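Local atomic coordinates of 4-alpha-glucanotransferase (Aquifex aeolicus, PDB entry 1TZ7), a protein that belongs to the amylomaltase family, with a core built round an eight-stranded parallel beta/alpha barrel. Residues G40-E45 / F203-Q208; Y155-A160 / K185-K190; S82-N87 / F286-R291. One frame throughout, in Å; residues are numbered along the deposited sequence.

Contact 1. Residues G40-E45 / F203-Q208; sequences GDLGKE and FVFFKQ
Leu42 holds CG beside its backbone N (chi1 -54°), which carries CD1 out to helix 192-218, while Phe205 has CG trans to its own N (chi1 175°) and swings its ring round to meet it. CD1 lies over one face of that ring, toward the rim, 4.0 Å from Phe205 CE1. The same methyl rests on the helix backbone, 3.8 Å from Phe205 O. Gln208 passes Leu42 at a slant, with Leu42 CB 3.9 Å from Gln208 OE1. The Gln208 amide makes no polar bond to Leu42; OE1 accepts from Asp92 N and NE2 bonds to Glu95. Trp209 and Leu212, farther along the helix, also touch Leu42.

The polar link runs through one water, which donates both hydrogens, to Leu42 O at 2.7 Å and to Gln208 O at 2.6 Å. Within the first segment, Asp41 OD1 accepts from Gly43 N at 3.0 Å (148°), an Asx turn leading into helix 44-56, whose N-cap position is Gly43. The join therefore rests on one buried leucine for its apolar part and on a water bridging two carbonyls, which could not bond to each other directly.

Contact 2. Residues Y155-A160 / K185-K190; sequences YALYMA and KRVLNK
Leu157 meets Val187 and Leu188 entirely through apolar contacts, nearly all of them made by one methyl. Leu157 has CG trans to the backbone N (chi1 -177°), a setting that reaches away from helix 149-165 toward helix 181-190. Its CD1 comes to the backbone of the second helix, 3.9 Å from Leu188 CA, and sits 4.1 Å from Leu188 CB. Leu188 CD2 lies at 4.1 Å from the same methyl, so CD1 is held against the side chain along much of its length. The two leucines run at about a right angle. From the preceding residue Val187 CG1 adds a third surface, 4.1 Å from Leu157 CD1; with chi1 at 75° this branch stands between the valine's backbone N and carbonyl carbon.

Polar and charged interactions stay off this patch. Lys190 NZ forms a salt bridge with Glu164, farther along helix 149-165, and so ties the same two helices at another point. On the other flank of helix 149-165, Met159 CG lies 3.6 Å above one face of the Tyr155 ring, toward its rim.

Ala156 and Leu188 both touch Phe195 of helix 192-218, making this a three-helix packing. It belongs to the largely helical insertion between barrel strands 60-62 and 222-227.

Contact 3. Residues S82-N87 / F286-R291; sequences SLFAGN and FRWWIR
Trp288 is the first residue of 286-291 to meet the other segment, two places after Phe286, the N-cap residue of helix 287-297. With CG trans to the backbone N (chi1 -177°), its indole reaches across to Leu83 and Phe84. Leu83 CD1 comes in at the edge of the six-membered ring, near its plane, 3.8 Å from Trp288 CH2, the two side chains lying at about a right angle. Trp288 NE1 approaches the rim of the Phe84 ring, 4.3 Å from Phe84 CE1, as packing alone.

Next, Trp289 packs against the edge of Trp288: Trp288 CZ3 stands 3.8 Å above the plane of the Trp289 ring, toward its rim, while the Trp289 ring lies nearly parallel to that of Trp278. Ile290 faces helix 334-344, on the far side of helix 287-297.

Arg291 contributes its carbonyl, whose O meets the edge of the Phe84 ring 3.9 Å from Phe84 CE2. Its guanidinium has one face toward Trp288 CA. Phe84 is steadied from its own side by Ser82 OG, which accepts from Phe84 N at 3.2 Å and from Ala85 N at 3.1 Å, an ST turn and ST motif together, and Phe84 O is hydrogen-bonded to His295 NE2, farther along helix 287-297.

This mixed aliphatic and aromatic packing joins the loop following barrel strand 60-62 to the helix that leads into strand 302-305, an arrangement belonging to the beta/alpha barrel.

Along the chain the segments come as 40-45, 82-87, 155-160, 185-190, 203-208 and 286-291, so contacts 1 and 3 interleave, while contact 2 falls within the span of both. Contact 3 touches both others: its centre lies about 20 Å from that of contact 1 and about 19 Å from that of contact 2. Contacts 1 and 2, with centres about 26 Å apart, do not touch, their nearest atoms being about 8 Å apart. Phe205 and Phe206 of helix 192-218 pack on segment 82-87, and Tyr155 of helix 149-165 rests against Ser82 and Ala85. Segment 82-87, within the insertion between strands 60-62 and 222-227, thus packs both on its helices and on barrel helix 287-297.

Contact 1. Residues G40-E45 / F203-Q208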
loop_
_atom_site.group_PDB
_atom_site.type_symbol
_atom_site.label_atom_id
_atom_site.label_comp_id
_atom_site.label_asym_id
_atom_site.label_seq_id
_atom_site.Cartn_x
_atom_site.Cartn_y
_atom_site.Cartn_z
ATOM N N GLY A 40 2.066 12.939 -7.498
ATOM C CA GLY A 40 0.623 12.893 -7.321
ATOM C C GLY A 40 0.234 13.220 -5.888
ATOM O O GLY A 40 0.984 12.920 -4.956
ATOM N N ASP A 41 -0.939 13.843 -5.711
ATOM C CA ASP A 41 -1.387 14.275 -4.385
ATOM C C ASP A 41 -2.915 14.119 -4.205
ATOM O O ASP A 41 -3.609 13.635 -5.097
ATOM C CB ASP A 41 -0.947 15.737 -4.113
ATOM C CG ASP A 41 -1.449 16.714 -5.165
ATOM O OD1 ASP A 41 -2.643 16.664 -5.512
ATOM O OD2 ASP A 41 -0.717 17.575 -5.687
ATOM N N LEU A 42 -3.415 14.532 -3.041
ATOM C CA LEU A 42 -4.811 14.307 -2.675
ATOM C C LEU A 42 -5.704 15.480 -3.112
ATOM O O LEU A 42 -6.804 15.668 -2.582
ATOM C CB LEU A 42 -4.931 14.100 -1.161
ATOM C CG LEU A 42 -4.049 13.000 -0.560
ATOM C CD1 LEU A 42 -4.212 12.941 0.951
ATOM C CD2 LEU A 42 -4.361 11.660 -1.186
ATOM N N GLY A 43 -5.227 16.256 -4.080
ATOM C CA GLY A 43 -5.932 17.441 -4.533
ATOM C C GLY A 43 -6.657 17.228 -5.851
ATOM O O GLY A 43 -7.131 16.131 -6.143
ATOM N N LYS A 44 -6.726 18.291 -6.643
ATOM C CA LYS A 44 -7.593 18.359 -7.829
ATOM C C LYS A 44 -7.574 17.073 -8.679
ATOM O O LYS A 44 -8.619 16.601 -9.119
ATOM C CB LYS A 44 -7.176 19.561 -8.688
ATOM C CG LYS A 44 -7.897 19.681 -10.019
ATOM C CD LYS A 44 -7.715 21.094 -10.617
ATOM C CE LYS A 44 -7.466 21.056 -12.129
ATOM N NZ LYS A 44 -8.730 21.166 -12.912
ATOM N N GLU A 45 -6.389 16.522 -8.908
ATOM C CA GLU A 45 -6.230 15.404 -9.843
ATOM C C GLU A 45 -6.740 14.091 -9.262
ATOM O O GLU A 45 -7.137 13.192 -10.003
ATOM C CB GLU A 45 -4.764 15.255 -10.254
ATOM C CG GLU A 45 -4.260 16.372 -11.149
ATOM C CD GLU A 45 -5.130 16.576 -12.370
ATOM O OE1 GLU A 45 -5.592 15.566 -12.947
ATOM O OE2 GLU A 45 -5.356 17.740 -12.754
ATOM N N PHE A 203 -2.255 16.026 10.596
ATOM C CA PHE A 203 -3.569 16.670 10.539
ATOM C C PHE A 203 -3.919 17.048 9.091
ATOM O O PHE A 203 -4.987 16.693 8.586
ATOM C CB PHE A 203 -3.570 17.919 11.429
ATOM C CG PHE A 203 -4.815 18.765 11.306
ATOM C CD1 PHE A 203 -4.785 19.975 10.617
ATOM C CD2 PHE A 203 -6.006 18.364 11.892
ATOM C CE1 PHE A 203 -5.930 20.764 10.511
ATOM C CE2 PHE A 203 -7.156 19.155 11.785
ATOM C CZ PHE A 203 -7.111 20.349 11.094
ATOM N N VAL A 204 -3.009 17.754 8.432
ATOM C CA VAL A 204 -3.229 18.196 7.060
ATOM C C VAL A 204 -3.481 17.007 6.139
ATOM O O VAL A 204 -4.356 17.059 5.282
ATOM C CB VAL A 204 -2.024 19.011 6.520
ATOM C CG1 VAL A 204 -2.182 19.281 5.019
ATOM C CG2 VAL A 204 -1.881 20.323 7.285
ATOM N N PHE A 205 -2.711 15.934 6.323
ATOM C CA PHE A 205 -2.824 14.763 5.459
ATOM C C PHE A 205 -4.178 14.084 5.628
ATOM O O PHE A 205 -4.854 13.779 4.649
ATOM C CB PHE A 205 -1.710 13.751 5.750
ATOM C CG PHE A 205 -1.843 12.469 4.968
ATOM C CD1 PHE A 205 -1.155 12.295 3.772
ATOM C CD2 PHE A 205 -2.674 11.447 5.417
ATOM C CE1 PHE A 205 -1.285 11.121 3.042
ATOM C CE2 PHE A 205 -2.805 10.274 4.692
ATOM C CZ PHE A 205 -2.107 10.111 3.502
ATOM N N PHE A 206 -4.559 13.844 6.879
ATOM C CA PHE A 206 -5.726 13.034 7.184
ATOM C C PHE A 206 -7.021 13.790 6.878
ATOM O O PHE A 206 -8.030 13.186 6.533
ATOM C CB PHE A 206 -5.700 12.589 8.654
ATOM C CG PHE A 206 -4.958 11.292 8.883
ATOM C CD1 PHE A 206 -3.567 11.277 8.994
ATOM C CD2 PHE A 206 -5.645 10.091 8.982
ATOM C CE1 PHE A 206 -2.883 10.083 9.201
ATOM C CE2 PHE A 206 -4.963 8.898 9.191
ATOM C CZ PHE A 206 -3.580 8.897 9.298
ATOM N N LYS A 207 -6.978 15.110 7.000
ATOM C CA LYS A 207 -8.121 15.947 6.640
ATOM C C LYS A 207 -8.325 15.976 5.119
ATOM O O LYS A 207 -9.453 15.984 4.641
ATOM C CB LYS A 207 -7.939 17.377 7.180
ATOM C CG LYS A 207 -8.880 17.733 8.342
ATOM C CD LYS A 207 -8.747 16.742 9.517
ATOM C CE LYS A 207 -10.116 16.293 10.041
ATOM N NZ LYS A 207 -10.456 16.931 11.341
ATOM N N GLN A 208 -7.227 15.985 4.370
ATOM C CA GLN A 208 -7.304 15.929 2.919
ATOM C C GLN A 208 -7.805 14.552 2.442
ATOM O O GLN A 208 -8.559 14.462 1.476
ATOM C CB GLN A 208 -5.950 16.255 2.295
ATOM C CG GLN A 208 -5.599 17.748 2.338
ATOM C CD GLN A 208 -4.402 18.100 1.467
ATOM O OE1 GLN A 208 -3.830 17.234 0.812
ATOM N NE2 GLN A 208 -4.027 19.371 1.460
HETATM O O HOH W 1 -8.627 16.030 -0.611
#

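Contact 2. Residues Y155-A160 / K185-K190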
loop_
_atom_site.group_PDB
_atom_site.type_symbol
_atom_site.label_atom_id
_atom_site.label_comp_id
_atom_site.label_asym_id
_atom_site.label_seq_id
_atom_site.Cartn_x
_atom_site.Cartn_y
_atom_site.Cartn_z
ATOM N N TYR A 155 4.172 8.921 17.425
ATOM C CA TYR A 155 4.792 9.144 16.124
ATOM C C TYR A 155 5.401 10.534 16.042
ATOM O O TYR A 155 6.532 10.692 15.614
ATOM C CB TYR A 155 3.796 8.957 14.987
ATOM C CG TYR A 155 4.397 9.278 13.632
ATOM C CD1 TYR A 155 5.333 8.431 13.049
ATOM C CD2 TYR A 155 4.049 10.440 12.952
ATOM C CE1 TYR A 155 5.899 8.723 11.814
ATOM C CE2 TYR A 155 4.608 10.743 11.715
ATOM C CZ TYR A 155 5.533 9.879 11.151
ATOM O OH TYR A 155 6.089 10.177 9.924
ATOM N N ALA A 156 4.637 11.537 16.452
ATOM C CA ALA A 156 5.093 12.924 16.393
ATOM C C ALA A 156 6.302 13.158 17.317
ATOM O O ALA A 156 7.185 13.958 17.007
ATOM C CB ALA A 156 3.970 13.854 16.759
ATOM N N LEU A 157 6.328 12.458 18.447
ATOM C CA LEU A 157 7.462 12.529 19.364
ATOM C C LEU A 157 8.662 11.775 18.790
ATOM O O LEU A 157 9.795 12.212 18.914
ATOM C CB LEU A 157 7.082 11.948 20.727
ATOM C CG LEU A 157 8.154 12.024 21.818
ATOM C CD1 LEU A 157 8.527 13.469 22.111
ATOM C CD2 LEU A 157 7.677 11.325 23.082
ATOM N N TYR A 158 8.390 10.642 18.163
ATOM C CA TYR A 158 9.417 9.859 17.476
ATOM C C TYR A 158 10.125 10.710 16.418
ATOM O O TYR A 158 11.344 10.683 16.310
ATOM C CB TYR A 158 8.767 8.619 16.842
ATOM C CG TYR A 158 9.588 7.892 15.794
ATOM C CD1 TYR A 158 10.435 6.844 16.147
ATOM C CD2 TYR A 158 9.482 8.222 14.446
ATOM C CE1 TYR A 158 11.173 6.158 15.186
ATOM C CE2 TYR A 158 10.216 7.540 13.474
ATOM C CZ TYR A 158 11.057 6.514 13.849
ATOM O OH TYR A 158 11.784 5.838 12.890
ATOM N N MET A 159 9.347 11.478 15.659
ATOM C CA MET A 159 9.892 12.302 14.580
ATOM C C MET A 159 10.673 13.498 15.127
ATOM O O MET A 159 11.635 13.943 14.516
ATOM C CB MET A 159 8.767 12.802 13.669
ATOM C CG MET A 159 8.090 11.704 12.842
ATOM S SD MET A 159 9.203 10.906 11.676
ATOM C CE MET A 159 9.461 12.227 10.474
ATOM N N ALA A 160 10.247 14.011 16.279
ATOM C CA ALA A 160 10.880 15.194 16.881
ATOM C C ALA A 160 12.239 14.846 17.490
ATOM O O ALA A 160 13.176 15.646 17.435
ATOM C CB ALA A 160 9.973 15.796 17.933
ATOM N N LYS A 185 8.670 12.280 29.123
ATOM C CA LYS A 185 8.019 13.525 29.542
ATOM C C LYS A 185 8.936 14.723 29.310
ATOM O O LYS A 185 8.511 15.742 28.770
ATOM C CB LYS A 185 7.634 13.461 31.027
ATOM C CG LYS A 185 6.667 12.330 31.387
ATOM C CD LYS A 185 5.687 12.745 32.509
ATOM C CE LYS A 185 6.412 13.400 33.709
ATOM N NZ LYS A 185 7.635 12.652 34.125
ATOM N N ARG A 186 10.196 14.588 29.724
ATOM C CA ARG A 186 11.158 15.689 29.659
ATOM C C ARG A 186 11.383 16.131 28.220
ATOM O O ARG A 186 11.332 17.319 27.914
ATOM C CB ARG A 186 12.498 15.268 30.278
ATOM C CG ARG A 186 12.452 15.056 31.795
ATOM C CD ARG A 186 13.823 14.735 32.432
ATOM N NE ARG A 186 14.684 13.938 31.544
ATOM C CZ ARG A 186 15.592 14.450 30.701
ATOM N NH1 ARG A 186 16.320 13.639 29.940
ATOM N NH2 ARG A 186 15.771 15.768 30.617
ATOM N N VAL A 187 11.631 15.165 27.341
ATOM C CA VAL A 187 12.016 15.459 25.968
ATOM C C VAL A 187 10.822 15.992 25.151
ATOM O O VAL A 187 11.006 16.699 24.168
ATOM C CB VAL A 187 12.630 14.199 25.267
ATOM C CG1 VAL A 187 11.545 13.184 24.909
ATOM C CG2 VAL A 187 13.425 14.602 24.039
ATOM N N LEU A 188 9.605 15.649 25.583
ATOM C CA LEU A 188 8.369 16.117 24.924
ATOM C C LEU A 188 8.188 17.616 25.121
ATOM O O LEU A 188 7.970 18.357 24.165
ATOM C CB LEU A 188 7.156 15.368 25.499
ATOM C CG LEU A 188 5.835 15.292 24.706
ATOM C CD1 LEU A 188 4.585 15.297 25.582
ATOM C CD2 LEU A 188 5.709 16.184 23.477
ATOM N N ASN A 189 8.276 18.054 26.373
ATOM C CA ASN A 189 8.179 19.471 26.702
ATOM C C ASN A 189 9.284 20.285 26.027
ATOM O O ASN A 189 9.050 21.394 25.562
ATOM C CB ASN A 189 8.244 19.664 28.217
ATOM C CG ASN A 189 8.226 21.123 28.619
ATOM O OD1 ASN A 189 7.187 21.777 28.576
ATOM N ND2 ASN A 189 9.383 21.642 29.011
ATOM N N LYS A 190 10.486 19.718 25.980
ATOM C CA LYS A 190 11.627 20.365 25.329
ATOM C C LYS A 190 11.343 20.603 23.844
ATOM O O LYS A 190 11.488 21.718 23.345
ATOM C CB LYS A 190 12.882 19.495 25.487
ATOM C CG LYS A 190 14.168 20.141 24.976
ATOM C CD LYS A 190 15.256 19.095 24.738
ATOM C CE LYS A 190 16.532 19.725 24.200
ATOM N NZ LYS A 190 17.367 18.744 23.450
#

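Contact 3. Residues S82-N87 / F286-R291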
loop_
_atom_site.group_PDB
_atom_site.type_symbol
_atom_site.label_atom_id
_atom_site.label_comp_id
_atom_site.label_asym_id
_atom_site.label_seq_id
_atom_site.Cartn_x
_atom_site.Cartn_y
_atom_site.Cartn_z
ATOM N N SER A 82 6.452 4.322 9.911
ATOM C CA SER A 82 5.161 4.208 10.613
ATOM C C SER A 82 4.104 3.514 9.757
ATOM O O SER A 82 3.895 3.877 8.600
ATOM C CB SER A 82 4.657 5.587 11.025
ATOM O OG SER A 82 3.401 5.497 11.673
ATOM N N LEU A 83 3.431 2.520 10.342
ATOM C CA LEU A 83 2.333 1.817 9.666
ATOM C C LEU A 83 1.014 2.568 9.820
ATOM O O LEU A 83 -0.004 2.166 9.261
ATOM C CB LEU A 83 2.182 0.394 10.231
ATOM C CG LEU A 83 3.380 -0.534 10.029
ATOM C CD1 LEU A 83 3.205 -1.817 10.830
ATOM C CD2 LEU A 83 3.577 -0.844 8.543
ATOM N N PHE A 84 1.037 3.656 10.583
ATOM C CA PHE A 84 -0.180 4.402 10.898
ATOM C C PHE A 84 -0.214 5.767 10.193
ATOM O O PHE A 84 -1.263 6.208 9.731
ATOM C CB PHE A 84 -0.300 4.589 12.412
ATOM C CG PHE A 84 -0.669 3.336 13.145
ATOM C CD1 PHE A 84 0.293 2.371 13.430
ATOM C CD2 PHE A 84 -1.985 3.108 13.549
ATOM C CE1 PHE A 84 -0.050 1.200 14.109
ATOM C CE2 PHE A 84 -2.329 1.938 14.227
ATOM C CZ PHE A 84 -1.359 0.987 14.506
ATOM N N ALA A 85 0.938 6.417 10.108
ATOM C CA ALA A 85 1.006 7.799 9.633
ATOM C C ALA A 85 0.757 7.883 8.122
ATOM O O ALA A 85 0.852 6.889 7.411
ATOM C CB ALA A 85 2.356 8.405 9.978
ATOM N N GLY A 86 0.438 9.085 7.651
ATOM C CA GLY A 86 0.333 9.358 6.235
ATOM C C GLY A 86 1.596 10.001 5.672
ATOM O O GLY A 86 2.406 10.565 6.409
ATOM N N ASN A 87 1.745 9.915 4.354
ATOM C CA ASN A 87 2.952 10.363 3.661
ATOM C C ASN A 87 2.803 11.824 3.213
ATOM O O ASN A 87 1.952 12.138 2.383
ATOM C CB ASN A 87 3.191 9.459 2.435
ATOM C CG ASN A 87 4.587 9.593 1.863
ATOM O OD1 ASN A 87 5.441 10.306 2.410
ATOM N ND2 ASN A 87 4.830 8.905 0.749
ATOM N N PHE A 286 -4.165 -9.872 20.604
ATOM C CA PHE A 286 -4.025 -9.332 19.243
ATOM C C PHE A 286 -4.485 -7.874 19.139
ATOM O O PHE A 286 -4.961 -7.450 18.096
ATOM C CB PHE A 286 -4.807 -10.193 18.225
ATOM C CG PHE A 286 -4.369 -11.623 18.179
ATOM C CD1 PHE A 286 -5.173 -12.629 18.709
ATOM C CD2 PHE A 286 -3.154 -11.971 17.608
ATOM C CE1 PHE A 286 -4.767 -13.955 18.671
ATOM C CE2 PHE A 286 -2.744 -13.296 17.569
ATOM C CZ PHE A 286 -3.551 -14.288 18.099
ATOM N N ARG A 287 -4.334 -7.108 20.214
ATOM C CA ARG A 287 -4.928 -5.768 20.259
ATOM C C ARG A 287 -4.171 -4.751 19.388
ATOM O O ARG A 287 -4.746 -3.778 18.937
ATOM C CB ARG A 287 -5.068 -5.262 21.706
ATOM C CG ARG A 287 -3.730 -5.040 22.474
ATOM C CD ARG A 287 -3.923 -4.602 23.968
ATOM N NE ARG A 287 -4.943 -5.363 24.571
ATOM C CZ ARG A 287 -4.826 -6.395 25.408
ATOM N NH1 ARG A 287 -3.675 -6.815 25.949
ATOM N NH2 ARG A 287 -5.939 -6.959 25.764
ATOM N N TRP A 288 -2.887 -5.002 19.144
ATOM C CA TRP A 288 -2.108 -4.166 18.225
ATOM C C TRP A 288 -2.612 -4.335 16.793
ATOM O O TRP A 288 -2.789 -3.357 16.072
ATOM C CB TRP A 288 -0.624 -4.526 18.301
ATOM C CG TRP A 288 0.247 -3.669 17.442
ATOM C CD1 TRP A 288 0.668 -2.401 17.709
ATOM C CD2 TRP A 288 0.817 -4.021 16.175
ATOM N NE1 TRP A 288 1.463 -1.939 16.686
ATOM C CE2 TRP A 288 1.570 -2.914 15.730
ATOM C CE3 TRP A 288 0.766 -5.163 15.364
ATOM C CZ2 TRP A 288 2.266 -2.916 14.516
ATOM C CZ3 TRP A 288 1.458 -5.160 14.159
ATOM C CH2 TRP A 288 2.198 -4.044 13.751
ATOM N N TRP A 289 -2.854 -5.578 16.395
ATOM C CA TRP A 289 -3.386 -5.861 15.067
ATOM C C TRP A 289 -4.809 -5.322 14.915
ATOM O O TRP A 289 -5.178 -4.817 13.861
ATOM C CB TRP A 289 -3.351 -7.370 14.780
ATOM C CG TRP A 289 -2.119 -7.783 14.058
ATOM C CD1 TRP A 289 -1.042 -8.444 14.578
ATOM C CD2 TRP A 289 -1.816 -7.548 12.681
ATOM N NE1 TRP A 289 -0.092 -8.641 13.604
ATOM C CE2 TRP A 289 -0.543 -8.100 12.428
ATOM C CE3 TRP A 289 -2.498 -6.929 11.623
ATOM C CZ2 TRP A 289 0.059 -8.048 11.171
ATOM C CZ3 TRP A 289 -1.894 -6.881 10.373
ATOM C CH2 TRP A 289 -0.635 -7.437 10.161
ATOM N N ILE A 290 -5.597 -5.430 15.973
ATOM C CA ILE A 290 -6.937 -4.859 15.986
ATOM C C ILE A 290 -6.881 -3.341 15.786
ATOM O O ILE A 290 -7.658 -2.785 15.023
ATOM C CB ILE A 290 -7.649 -5.199 17.310
ATOM C CG1 ILE A 290 -8.061 -6.671 17.317
ATOM C CG2 ILE A 290 -8.884 -4.288 17.514
ATOM C CD1 ILE A 290 -8.357 -7.216 18.690
ATOM N N ARG A 291 -5.952 -2.683 16.476
ATOM C CA ARG A 291 -5.784 -1.235 16.340
ATOM C C ARG A 291 -5.339 -0.853 14.920
ATOM O O ARG A 291 -5.757 0.173 14.394
ATOM C CB ARG A 291 -4.780 -0.706 17.375
ATOM C CG ARG A 291 -5.377 -0.529 18.782
ATOM C CD ARG A 291 -4.682 0.533 19.622
ATOM N NE ARG A 291 -3.244 0.283 19.748
ATOM C CZ ARG A 291 -2.698 -0.588 20.602
ATOM N NH1 ARG A 291 -1.380 -0.742 20.636
ATOM N NH2 ARG A 291 -3.466 -1.302 21.424
#